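Local coordinates for putative phenazine biosynthesis PhzC/PhzF protein (Clostridium difficile, PDB 4DUN) that is probably an isomerase of the PhzF family, although its substrate and the reaction it catalyses have not been established, at residues Y6-F17 with S248-I259; E199-H207 with A225-I235. All coordinates share one frame; numbering follows the deposited sequence. Where two conformers were deposited one is given.

Interaction 1: residues Y6-F17 with S248-I259; sequences YYIVDSFATKLF and SGEAVLFMQGTI
F254 projects from strand 251-259 into a niche built by I8, L16 and F17. Its CB lies 3.5 Å from I8 O and also touches L16 CD1. CG stands opposite the backbone N (chi1 166°), which carries the ring past the leucine methyl. Farther along, CD1 has that same methyl at the ring edge. On the other flank CD2 meets I8 CG2 at 3.8 Å, the isoleucine running alongside the phenylalanine in the same direction. At the far side, F254 CE1 reaches F17 CE1 at 3.9 Å. F17 in turn takes L16 CG over one ring face, so the leucine is wedged between two aromatic residues.

Beneath this cluster the strands pair antiparallel, and I8 faces both F254 and M255: a classic beta bulge. I8 O receives F254 N at 2.8 Å and M255 N only weakly, and the register slips by one residue between I8 and V9. The side chains of Y7, V9, S11, A251 and L253 share one face of this ladder, and four of them pack on helix 73-87. Y6, I8, D10, V252 and M255 occupy the other.

M255 bends at chi2 and chi3, bringing its CE to within 3.6 Å of Y6 CD2 with the two side chains nearly perpendicular. The Q256 chain lies alongside the Y7 ring, amide and ring planes 32° apart, and its OE1 goes on to K260 of the second subunit.

Beyond S11 the chain turns away, and E250 O takes A13 N plus a weak bond from F12 N. F12 CD2 approaches G249 CA to 3.6 Å, where the glycine leaves room for the ring. V252 CG2 presses against A13 O at 3.3 Å, while a water bridges A13 O and E250 OE1.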
loop_
_atom_site.group_PDB
_atom_site.type_symbol
_atom_site.label_atom_id
_atom_site.label_comp_id
_atom_site.label_asym_id
_atom_site.label_seq_id
_atom_site.Cartn_x
_atom_site.Cartn_y
_atom_site.Cartn_z
ATOM N N TYR A 6 6.190 -1.631 -16.493
ATOM C CA TYR A 6 5.617 -1.918 -15.178
ATOM C C TYR A 6 4.132 -2.228 -15.318
ATOM O O TYR A 6 3.421 -1.577 -16.098
ATOM C CB TYR A 6 5.872 -0.738 -14.203
ATOM C CG TYR A 6 5.271 -0.982 -12.836
ATOM C CD1 TYR A 6 5.739 -2.009 -12.020
ATOM C CD2 TYR A 6 4.155 -0.267 -12.405
ATOM C CE1 TYR A 6 5.123 -2.310 -10.805
ATOM C CE2 TYR A 6 3.536 -0.553 -11.190
ATOM C CZ TYR A 6 4.021 -1.582 -10.397
ATOM O OH TYR A 6 3.432 -1.864 -9.193
ATOM N N TYR A 7 3.687 -3.263 -14.593
ATOM C CA TYR A 7 2.339 -3.800 -14.654
ATOM C C TYR A 7 1.811 -4.084 -13.276
ATOM O O TYR A 7 2.559 -4.570 -12.421
ATOM C CB TYR A 7 2.338 -5.145 -15.445
ATOM C CG TYR A 7 2.968 -5.077 -16.817
ATOM C CD1 TYR A 7 4.345 -5.220 -16.983
ATOM C CD2 TYR A 7 2.188 -4.901 -17.956
ATOM C CE1 TYR A 7 4.937 -5.136 -18.247
ATOM C CE2 TYR A 7 2.766 -4.837 -19.225
ATOM C CZ TYR A 7 4.138 -4.958 -19.366
ATOM O OH TYR A 7 4.695 -4.895 -20.622
ATOM N N ILE A 8 0.518 -3.842 -13.066
ATOM C CA ILE A 8 -0.185 -4.238 -11.843
ATOM C C ILE A 8 -1.159 -5.320 -12.272
ATOM O O ILE A 8 -2.004 -5.071 -13.129
ATOM C CB ILE A 8 -0.896 -3.100 -11.077
ATOM C CG1 ILE A 8 0.106 -2.017 -10.625
ATOM C CG2 ILE A 8 -1.667 -3.708 -9.876
ATOM C CD1 ILE A 8 -0.566 -0.719 -10.086
ATOM N N VAL A 9 -1.010 -6.520 -11.710
ATOM C CA VAL A 9 -1.783 -7.700 -12.105
ATOM C C VAL A 9 -2.426 -8.339 -10.892
ATOM O O VAL A 9 -1.754 -8.513 -9.869
ATOM C CB VAL A 9 -0.819 -8.719 -12.811
ATOM C CG1 VAL A 9 -1.506 -10.056 -13.134
ATOM C CG2 VAL A 9 -0.182 -8.114 -14.065
ATOM N N ASP A 10 -3.692 -8.774 -11.042
ATOM C CA ASP A 10 -4.420 -9.527 -10.007
ATOM C C ASP A 10 -4.305 -11.022 -10.311
ATOM O O ASP A 10 -4.790 -11.464 -11.353
ATOM C CB ASP A 10 -5.905 -9.085 -9.963
ATOM C CG ASP A 10 -6.082 -7.621 -9.574
ATOM O OD1 ASP A 10 -5.115 -7.026 -9.023
ATOM O OD2 ASP A 10 -7.156 -7.060 -9.860
ATOM N N SER A 11 -3.672 -11.789 -9.408
ATOM C CA SER A 11 -3.472 -13.236 -9.581
ATOM C C SER A 11 -4.610 -14.018 -8.970
ATOM O O SER A 11 -5.129 -13.610 -7.932
ATOM C CB SER A 11 -2.153 -13.678 -8.961
ATOM O OG SER A 11 -1.086 -13.016 -9.616
ATOM N N PHE A 12 -4.981 -15.159 -9.596
ATOM C CA PHE A 12 -6.123 -16.014 -9.170
ATOM C C PHE A 12 -7.425 -15.162 -9.171
ATOM O O PHE A 12 -8.252 -15.266 -8.256
ATOM C CB PHE A 12 -5.881 -16.655 -7.776
ATOM C CG PHE A 12 -4.710 -17.602 -7.721
ATOM C CD1 PHE A 12 -3.488 -17.196 -7.180
ATOM C CD2 PHE A 12 -4.829 -18.909 -8.193
ATOM C CE1 PHE A 12 -2.397 -18.079 -7.128
ATOM C CE2 PHE A 12 -3.745 -19.798 -8.119
ATOM C CZ PHE A 12 -2.536 -19.377 -7.599
ATOM N N ALA A 13 -7.555 -14.280 -10.169
ATOM C CA ALA A 13 -8.699 -13.378 -10.279
ATOM C C ALA A 13 -9.394 -13.578 -11.594
ATOM O O ALA A 13 -8.732 -13.588 -12.634
ATOM C CB ALA A 13 -8.257 -11.928 -10.140
ATOM N N THR A 14 -10.722 -13.763 -11.516
ATOM C CA THR A 14 -11.676 -13.974 -12.614
ATOM C C THR A 14 -12.173 -12.603 -13.107
ATOM O O THR A 14 -12.772 -12.537 -14.186
ATOM C CB THR A 14 -12.873 -14.892 -12.159
ATOM O OG1 THR A 14 -13.711 -14.191 -11.232
ATOM C CG2 THR A 14 -12.432 -16.229 -11.513
ATOM N N LYS A 15 -11.927 -11.513 -12.303
ATOM C CA LYS A 15 -12.326 -10.113 -12.518
ATOM C C LYS A 15 -11.357 -9.142 -11.829
ATOM O O LYS A 15 -10.749 -9.490 -10.819
ATOM C CB LYS A 15 -13.747 -9.859 -11.939
ATOM C CG LYS A 15 -14.901 -10.680 -12.533
ATOM C CD LYS A 15 -15.284 -10.258 -13.956
ATOM C CE LYS A 15 -16.233 -11.224 -14.630
ATOM N NZ LYS A 15 -17.610 -11.132 -14.076
ATOM N N LEU A 16 -11.273 -7.910 -12.326
ATOM C CA LEU A 16 -10.475 -6.845 -11.729
ATOM C C LEU A 16 -10.901 -6.614 -10.274
ATOM O O LEU A 16 -12.096 -6.769 -9.960
ATOM C CB LEU A 16 -10.710 -5.580 -12.574
ATOM C CG LEU A 16 -9.677 -4.486 -12.539
ATOM C CD1 LEU A 16 -8.278 -5.026 -12.874
ATOM C CD2 LEU A 16 -10.043 -3.396 -13.534
ATOM N N PHE A 17 -9.921 -6.290 -9.390
ATOM C CA PHE A 17 -10.023 -5.988 -7.936
ATOM C C PHE A 17 -10.208 -7.242 -7.053
ATOM O O PHE A 17 -10.461 -7.126 -5.843
ATOM C CB PHE A 17 -11.145 -4.981 -7.638
ATOM C CG PHE A 17 -11.110 -3.769 -8.540
ATOM C CD1 PHE A 17 -9.963 -2.984 -8.635
ATOM C CD2 PHE A 17 -12.222 -3.413 -9.292
ATOM C CE1 PHE A 17 -9.928 -1.861 -9.466
ATOM C CE2 PHE A 17 -12.198 -2.274 -10.111
ATOM C CZ PHE A 17 -11.051 -1.509 -10.199
ATOM N N SER A 248 -3.788 -23.938 -10.306
ATOM C CA SER A 248 -3.935 -23.052 -11.458
ATOM C C SER A 248 -4.817 -21.877 -11.144
ATOM O O SER A 248 -5.761 -21.991 -10.349
ATOM C CB SER A 248 -4.513 -23.798 -12.663
ATOM O OG SER A 248 -3.823 -25.002 -12.950
ATOM N N GLY A 249 -4.553 -20.774 -11.826
ATOM C CA GLY A 249 -5.369 -19.584 -11.689
ATOM C C GLY A 249 -5.325 -18.678 -12.896
ATOM O O GLY A 249 -4.408 -18.766 -13.727
ATOM N N GLU A 250 -6.332 -17.812 -12.981
ATOM C CA GLU A 250 -6.438 -16.787 -14.002
ATOM C C GLU A 250 -5.733 -15.541 -13.470
ATOM O O GLU A 250 -5.472 -15.448 -12.265
ATOM C CB GLU A 250 -7.921 -16.472 -14.293
ATOM C CG GLU A 250 -8.739 -17.629 -14.846
ATOM C CD GLU A 250 -10.217 -17.306 -14.961
ATOM O OE1 GLU A 250 -10.563 -16.150 -15.309
ATOM O OE2 GLU A 250 -11.037 -18.210 -14.682
ATOM N N ALA A 251 -5.415 -14.606 -14.345
ATOM C CA ALA A 251 -4.867 -13.302 -13.939
ATOM C C ALA A 251 -5.544 -12.209 -14.751
ATOM O O ALA A 251 -6.026 -12.470 -15.867
ATOM C CB ALA A 251 -3.355 -13.248 -14.106
ATOM N N VAL A 252 -5.615 -11.000 -14.178
ATOM C CA VAL A 252 -6.238 -9.830 -14.815
ATOM C C VAL A 252 -5.262 -8.641 -14.751
ATOM O O VAL A 252 -4.674 -8.393 -13.698
ATOM C CB VAL A 252 -7.599 -9.430 -14.158
ATOM C CG1 VAL A 252 -8.269 -8.291 -14.934
ATOM C CG2 VAL A 252 -8.554 -10.607 -14.036
ATOM N N LEU A 253 -5.150 -7.873 -15.842
ATOM C CA LEU A 253 -4.301 -6.666 -15.874
ATOM C C LEU A 253 -5.087 -5.478 -15.349
ATOM O O LEU A 253 -6.164 -5.180 -15.863
ATOM C CB LEU A 253 -3.808 -6.380 -17.312
ATOM C CG LEU A 253 -2.934 -5.126 -17.498
ATOM C CD1 LEU A 253 -1.606 -5.273 -16.779
ATOM C CD2 LEU A 253 -2.735 -4.813 -18.962
ATOM N N PHE A 254 -4.528 -4.767 -14.356
ATOM C CA PHE A 254 -5.152 -3.548 -13.840
ATOM C C PHE A 254 -4.548 -2.306 -14.502
ATOM O O PHE A 254 -5.275 -1.396 -14.885
ATOM C CB PHE A 254 -4.997 -3.448 -12.295
ATOM C CG PHE A 254 -5.323 -2.074 -11.736
ATOM C CD1 PHE A 254 -6.613 -1.552 -11.828
ATOM C CD2 PHE A 254 -4.342 -1.315 -11.098
ATOM C CE1 PHE A 254 -6.918 -0.293 -11.286
ATOM C CE2 PHE A 254 -4.649 -0.055 -10.553
ATOM C CZ PHE A 254 -5.931 0.447 -10.658
ATOM N N MET A 255 -3.218 -2.254 -14.610
ATOM C CA MET A 255 -2.541 -1.051 -15.063
ATOM C C MET A 255 -1.255 -1.442 -15.784
ATOM O O MET A 255 -0.558 -2.359 -15.342
ATOM C CB MET A 255 -2.241 -0.176 -13.805
ATOM C CG MET A 255 -1.830 1.276 -14.088
ATOM S SD MET A 255 -0.116 1.476 -14.673
ATOM C CE MET A 255 0.794 0.617 -13.353
ATOM N N GLN A 256 -0.966 -0.775 -16.895
ATOM C CA GLN A 256 0.262 -0.966 -17.673
ATOM C C GLN A 256 0.938 0.400 -17.831
ATOM O O GLN A 256 0.294 1.355 -18.242
ATOM C CB GLN A 256 -0.040 -1.613 -19.033
ATOM C CG GLN A 256 1.120 -1.598 -20.029
ATOM C CD GLN A 256 0.783 -2.247 -21.356
ATOM O OE1 GLN A 256 -0.385 -2.415 -21.737
ATOM N NE2 GLN A 256 1.813 -2.635 -22.084
ATOM N N GLY A 257 2.214 0.481 -17.483
ATOM C CA GLY A 257 2.951 1.729 -17.579
ATOM C C GLY A 257 4.451 1.582 -17.617
ATOM O O GLY A 257 4.975 0.513 -17.936
ATOM N N THR A 258 5.143 2.676 -17.317
ATOM C CA THR A 258 6.609 2.691 -17.300
ATOM C C THR A 258 7.112 3.410 -16.063
ATOM O O THR A 258 6.551 4.434 -15.674
ATOM C CB THR A 258 7.190 3.349 -18.565
ATOM O OG1 THR A 258 6.724 4.692 -18.646
ATOM C CG2 THR A 258 6.841 2.602 -19.848
ATOM N N ILE A 259 8.180 2.896 -15.466
ATOM C CA ILE A 259 8.848 3.555 -14.342
ATOM C C ILE A 259 9.979 4.355 -14.957
ATOM O O ILE A 259 10.803 3.803 -15.698
ATOM C CB ILE A 259 9.279 2.572 -13.232
ATOM C CG1 ILE A 259 8.018 1.997 -12.508
ATOM C CG2 ILE A 259 10.268 3.228 -12.259
ATOM C CD1 ILE A 259 8.267 0.773 -11.660
HETATM O O HOH W 1 -9.870 -13.349 -15.175
#

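Interaction 2: residues E199-H207 with A225-I235; sequences EDPVTGSSH and AAQLSNRGGII. With SO4 (sulfate ion), chain B.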
loop_
_atom_site.group_PDB
_atom_site.type_symbol
_atom_site.label_atom_id
_atom_site.label_comp_id
_atom_site.label_asym_id
_atom_site.label_seq_id
_atom_site.Cartn_x
_atom_site.Cartn_y
_atom_site.Cartn_z
ATOM N N GLU A 199 -4.724 -10.778 6.325
ATOM C CA GLU A 199 -5.295 -11.977 5.729
ATOM C C GLU A 199 -4.795 -12.057 4.291
ATOM O O GLU A 199 -4.912 -11.094 3.539
ATOM C CB GLU A 199 -6.824 -11.952 5.799
ATOM C CG GLU A 199 -7.442 -13.080 5.000
ATOM C CD GLU A 199 -8.953 -13.154 5.053
ATOM O OE1 GLU A 199 -9.590 -12.253 5.642
ATOM O OE2 GLU A 199 -9.500 -14.118 4.479
ATOM N N ASP A 200 -4.211 -13.188 3.914
ATOM C CA ASP A 200 -3.680 -13.336 2.559
ATOM C C ASP A 200 -4.848 -13.443 1.551
ATOM O O ASP A 200 -5.733 -14.268 1.750
ATOM C CB ASP A 200 -2.821 -14.601 2.513
ATOM C CG ASP A 200 -1.792 -14.662 1.409
ATOM O OD1 ASP A 200 -1.495 -13.591 0.791
ATOM O OD2 ASP A 200 -1.238 -15.747 1.199
ATOM N N PRO A 201 -4.895 -12.592 0.500
ATOM C CA PRO A 201 -6.013 -12.666 -0.464
ATOM C C PRO A 201 -6.160 -14.055 -1.110
ATOM O O PRO A 201 -7.267 -14.589 -1.145
ATOM C CB PRO A 201 -5.654 -11.590 -1.495
ATOM C CG PRO A 201 -4.845 -10.585 -0.687
ATOM C CD PRO A 201 -3.977 -11.486 0.162
ATOM N N VAL A 202 -5.067 -14.625 -1.634
ATOM C CA VAL A 202 -5.056 -15.957 -2.268
ATOM C C VAL A 202 -3.709 -16.596 -1.974
ATOM O O VAL A 202 -2.672 -15.958 -2.179
ATOM C CB VAL A 202 -5.348 -16.003 -3.804
ATOM C CG1 VAL A 202 -5.759 -17.416 -4.223
ATOM C CG2 VAL A 202 -6.425 -15.008 -4.221
ATOM N N THR A 203 -3.725 -17.844 -1.505
ATOM C CA THR A 203 -2.502 -18.558 -1.149
ATOM C C THR A 203 -2.380 -19.847 -1.958
ATOM O O THR A 203 -3.197 -20.750 -1.803
ATOM C CB THR A 203 -2.514 -18.876 0.369
ATOM O OG1 THR A 203 -2.964 -17.740 1.114
ATOM C CG2 THR A 203 -1.137 -19.370 0.891
ATOM N N GLY A 204 -1.360 -19.936 -2.798
ATOM C CA GLY A 204 -1.155 -21.163 -3.560
ATOM C C GLY A 204 -0.624 -22.315 -2.720
ATOM O O GLY A 204 -1.140 -23.429 -2.803
ATOM N N SER A 205 0.388 -22.059 -1.884
ATOM C CA SER A 205 1.112 -23.111 -1.134
ATOM C C SER A 205 0.273 -23.837 -0.061
ATOM O O SER A 205 0.561 -25.001 0.222
ATOM C CB SER A 205 2.394 -22.572 -0.512
ATOM O OG SER A 205 2.157 -21.482 0.360
ATOM N N SER A 206 -0.763 -23.193 0.506
ATOM C CA SER A 206 -1.683 -23.875 1.434
ATOM C C SER A 206 -2.380 -25.056 0.711
ATOM O O SER A 206 -2.724 -26.060 1.341
ATOM C CB SER A 206 -2.734 -22.890 1.934
ATOM O OG SER A 206 -3.435 -22.341 0.824
ATOM N N HIS A 207 -2.540 -24.945 -0.627
ATOM C CA HIS A 207 -3.203 -25.982 -1.414
ATOM C C HIS A 207 -2.321 -27.246 -1.540
ATOM O O HIS A 207 -2.854 -28.310 -1.850
ATOM C CB HIS A 207 -3.724 -25.434 -2.758
ATOM C CG HIS A 207 -4.858 -24.473 -2.531
ATOM N ND1 HIS A 207 -4.623 -23.168 -2.154
ATOM C CD2 HIS A 207 -6.196 -24.706 -2.475
ATOM C CE1 HIS A 207 -5.817 -22.631 -1.932
ATOM N NE2 HIS A 207 -6.794 -23.511 -2.142
ATOM N N ALA A 225 -11.436 -24.771 -5.686
ATOM C CA ALA A 225 -11.369 -24.200 -4.342
ATOM C C ALA A 225 -11.549 -22.702 -4.412
ATOM O O ALA A 225 -11.184 -22.067 -5.406
ATOM C CB ALA A 225 -10.025 -24.528 -3.701
ATOM N N ALA A 226 -12.086 -22.134 -3.354
ATOM C CA ALA A 226 -12.202 -20.683 -3.242
ATOM C C ALA A 226 -11.461 -20.256 -2.000
ATOM O O ALA A 226 -11.426 -20.990 -1.007
ATOM C CB ALA A 226 -13.674 -20.250 -3.170
ATOM N N GLN A 227 -10.820 -19.107 -2.068
ATOM C CA GLN A 227 -10.190 -18.488 -0.909
ATOM C C GLN A 227 -11.093 -17.317 -0.590
ATOM O O GLN A 227 -11.232 -16.417 -1.422
ATOM C CB GLN A 227 -8.721 -18.095 -1.155
ATOM C CG GLN A 227 -8.069 -17.685 0.172
ATOM C CD GLN A 227 -6.593 -17.952 0.234
ATOM O OE1 GLN A 227 -6.082 -18.934 -0.330
ATOM N NE2 GLN A 227 -5.872 -17.088 0.944
ATOM N N LEU A 228 -11.790 -17.385 0.555
ATOM C CA LEU A 228 -12.841 -16.438 0.904
ATOM C C LEU A 228 -12.327 -15.202 1.652
ATOM O O LEU A 228 -12.871 -14.796 2.685
ATOM C CB LEU A 228 -13.956 -17.175 1.687
ATOM C CG LEU A 228 -14.659 -18.312 0.922
ATOM C CD1 LEU A 228 -15.739 -18.949 1.793
ATOM C CD2 LEU A 228 -15.262 -17.827 -0.441
ATOM N N SER A 229 -11.302 -14.565 1.079
ATOM C CA SER A 229 -10.781 -13.286 1.552
ATOM C C SER A 229 -11.727 -12.196 1.030
ATOM O O SER A 229 -12.575 -12.501 0.181
ATOM C CB SER A 229 -9.363 -13.073 1.014
ATOM O OG SER A 229 -9.389 -13.168 -0.405
ATOM N N ASN A 230 -11.546 -10.947 1.470
ATOM C CA ASN A 230 -12.321 -9.782 1.017
ATOM C C ASN A 230 -12.292 -9.710 -0.522
ATOM O O ASN A 230 -13.341 -9.640 -1.157
ATOM C CB ASN A 230 -11.724 -8.498 1.636
ATOM C CG ASN A 230 -12.461 -7.220 1.312
ATOM O OD1 ASN A 230 -13.686 -7.197 1.114
ATOM N ND2 ASN A 230 -11.725 -6.119 1.267
ATOM N N ARG A 231 -11.087 -9.812 -1.110
ATOM C CA ARG A 231 -10.903 -9.775 -2.562
ATOM C C ARG A 231 -11.384 -11.080 -3.211
ATOM O O ARG A 231 -12.080 -11.031 -4.230
ATOM C CB ARG A 231 -9.437 -9.485 -2.908
ATOM C CG ARG A 231 -8.999 -8.060 -2.486
ATOM C CD ARG A 231 -7.531 -7.808 -2.803
ATOM N NE ARG A 231 -7.266 -7.910 -4.238
ATOM C CZ ARG A 231 -7.160 -6.886 -5.078
ATOM N NH1 ARG A 231 -7.259 -5.637 -4.635
ATOM N NH2 ARG A 231 -6.937 -7.101 -6.365
ATOM N N GLY A 232 -11.040 -12.206 -2.591
ATOM C CA GLY A 232 -11.452 -13.542 -3.011
ATOM C C GLY A 232 -10.623 -14.126 -4.126
ATOM O O GLY A 232 -10.158 -13.414 -5.019
ATOM N N GLY A 233 -10.434 -15.432 -4.068
ATOM C CA GLY A 233 -9.678 -16.125 -5.100
ATOM C C GLY A 233 -10.297 -17.441 -5.492
ATOM O O GLY A 233 -11.027 -18.043 -4.708
ATOM N N ILE A 234 -10.040 -17.855 -6.732
ATOM C CA ILE A 234 -10.484 -19.138 -7.263
ATOM C C ILE A 234 -9.237 -19.896 -7.672
ATOM O O ILE A 234 -8.388 -19.349 -8.381
ATOM C CB ILE A 234 -11.502 -18.990 -8.426
ATOM C CG1 ILE A 234 -12.818 -18.279 -7.955
ATOM C CG2 ILE A 234 -11.778 -20.351 -9.090
ATOM C CD1 ILE A 234 -13.740 -19.111 -6.935
ATOM N N ILE A 235 -9.121 -21.146 -7.197
ATOM C CA ILE A 235 -7.962 -21.996 -7.454
ATOM C C ILE A 235 -8.411 -23.310 -8.048
ATOM O O ILE A 235 -9.203 -24.030 -7.421
ATOM C CB ILE A 235 -7.130 -22.261 -6.154
ATOM C CG1 ILE A 235 -6.827 -20.962 -5.347
ATOM C CG2 ILE A 235 -5.839 -23.034 -6.496
ATOM C CD1 ILE A 235 -7.965 -20.546 -4.318
HETATM S S SO4 B . 2.096 -19.168 -2.657
HETATM O O1 SO4 B . 3.243 -18.310 -2.401
HETATM O O2 SO4 B . 2.479 -20.374 -3.424
HETATM O O3 SO4 B . 1.573 -19.558 -1.384
HETATM O O4 SO4 B . 1.120 -18.428 -3.440
HETATM O O HOH W 2 -9.927 -10.450 3.657
HETATM O O HOH W 3 -5.518 -20.902 1.580
HETATM O O HOH W 4 -9.139 -22.886 -0.533
#
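The side-chain amide of Q227 reaches across to the backbone and hydroxyl of the 199-207 segment and uses both its ends. NE2 donates to T203 OG1 at 3.0 Å, an almost straight bond (172°) lying in the amide plane, and also to D200 O, which it approaches from above the carbonyl plane. OE1 receives T203 N at 2.9 Å together with a proton from a water that also touches S206 OG. With four bonds the amide's rotation is fixed. Nearby, S229 OG donates to P201 O at 2.7 Å, in the carbonyl plane and on a lone pair.

Apolar contacts lie beside these polar ones. V202 CG2 sits 3.5 Å from G233 CA, where the glycine leaves space for it, and V202 CG1 slides past I235 CD1. I235 continues over one face of the H207 imidazole, its CG1 making an off-centre CH-pi contact.

Q227 and I235 belong to the antiparallel hairpin of strands 222-227 and 233-239, against which lies the loop leading from strand 198-200 into helix 207-218. Within the hairpin loop S229 forms an ST motif, so the same hydroxyl accepts from G232 N and donates to P201 O.

A second shell sets the loop itself. T203 OG1 donates to D200 OD2 at 2.6 Å, and H207 ND1 meets T203 O at 2.8 Å in the plane of its ring. At the loop's tip G204 N, S205 N and S205 OG (2.7 Å to sulfate O3) hold a sulfate, probably from the crystallisation liquor, that G73 N also binds; such an ion may mark a place where an anionic group of a substrate could sit.

Overall arrangement
The centres of the two interactions lie about 15 Å apart, yet their edges meet: F12 CB is 3.6 Å from V202 CG1, and F12 also packs on I235. R231, held by G19 O at NE and K18 O at NH2 and salt-bridged to E42 of the second subunit, adds a long, weak ion pair from NH2 to D10 OD1 (3.2 Å). Strands 233-239 and 244-259 are consecutive and adjacent. Along the chain, interaction 2 nests within the loop closed by interaction 1. Interaction 2 lies nearer the predicted active-site residue E47, about 6 Å from the side chain of D200, against about 9 Å from that of S11; a nickel ion lies about 4 Å from the D200 side chain.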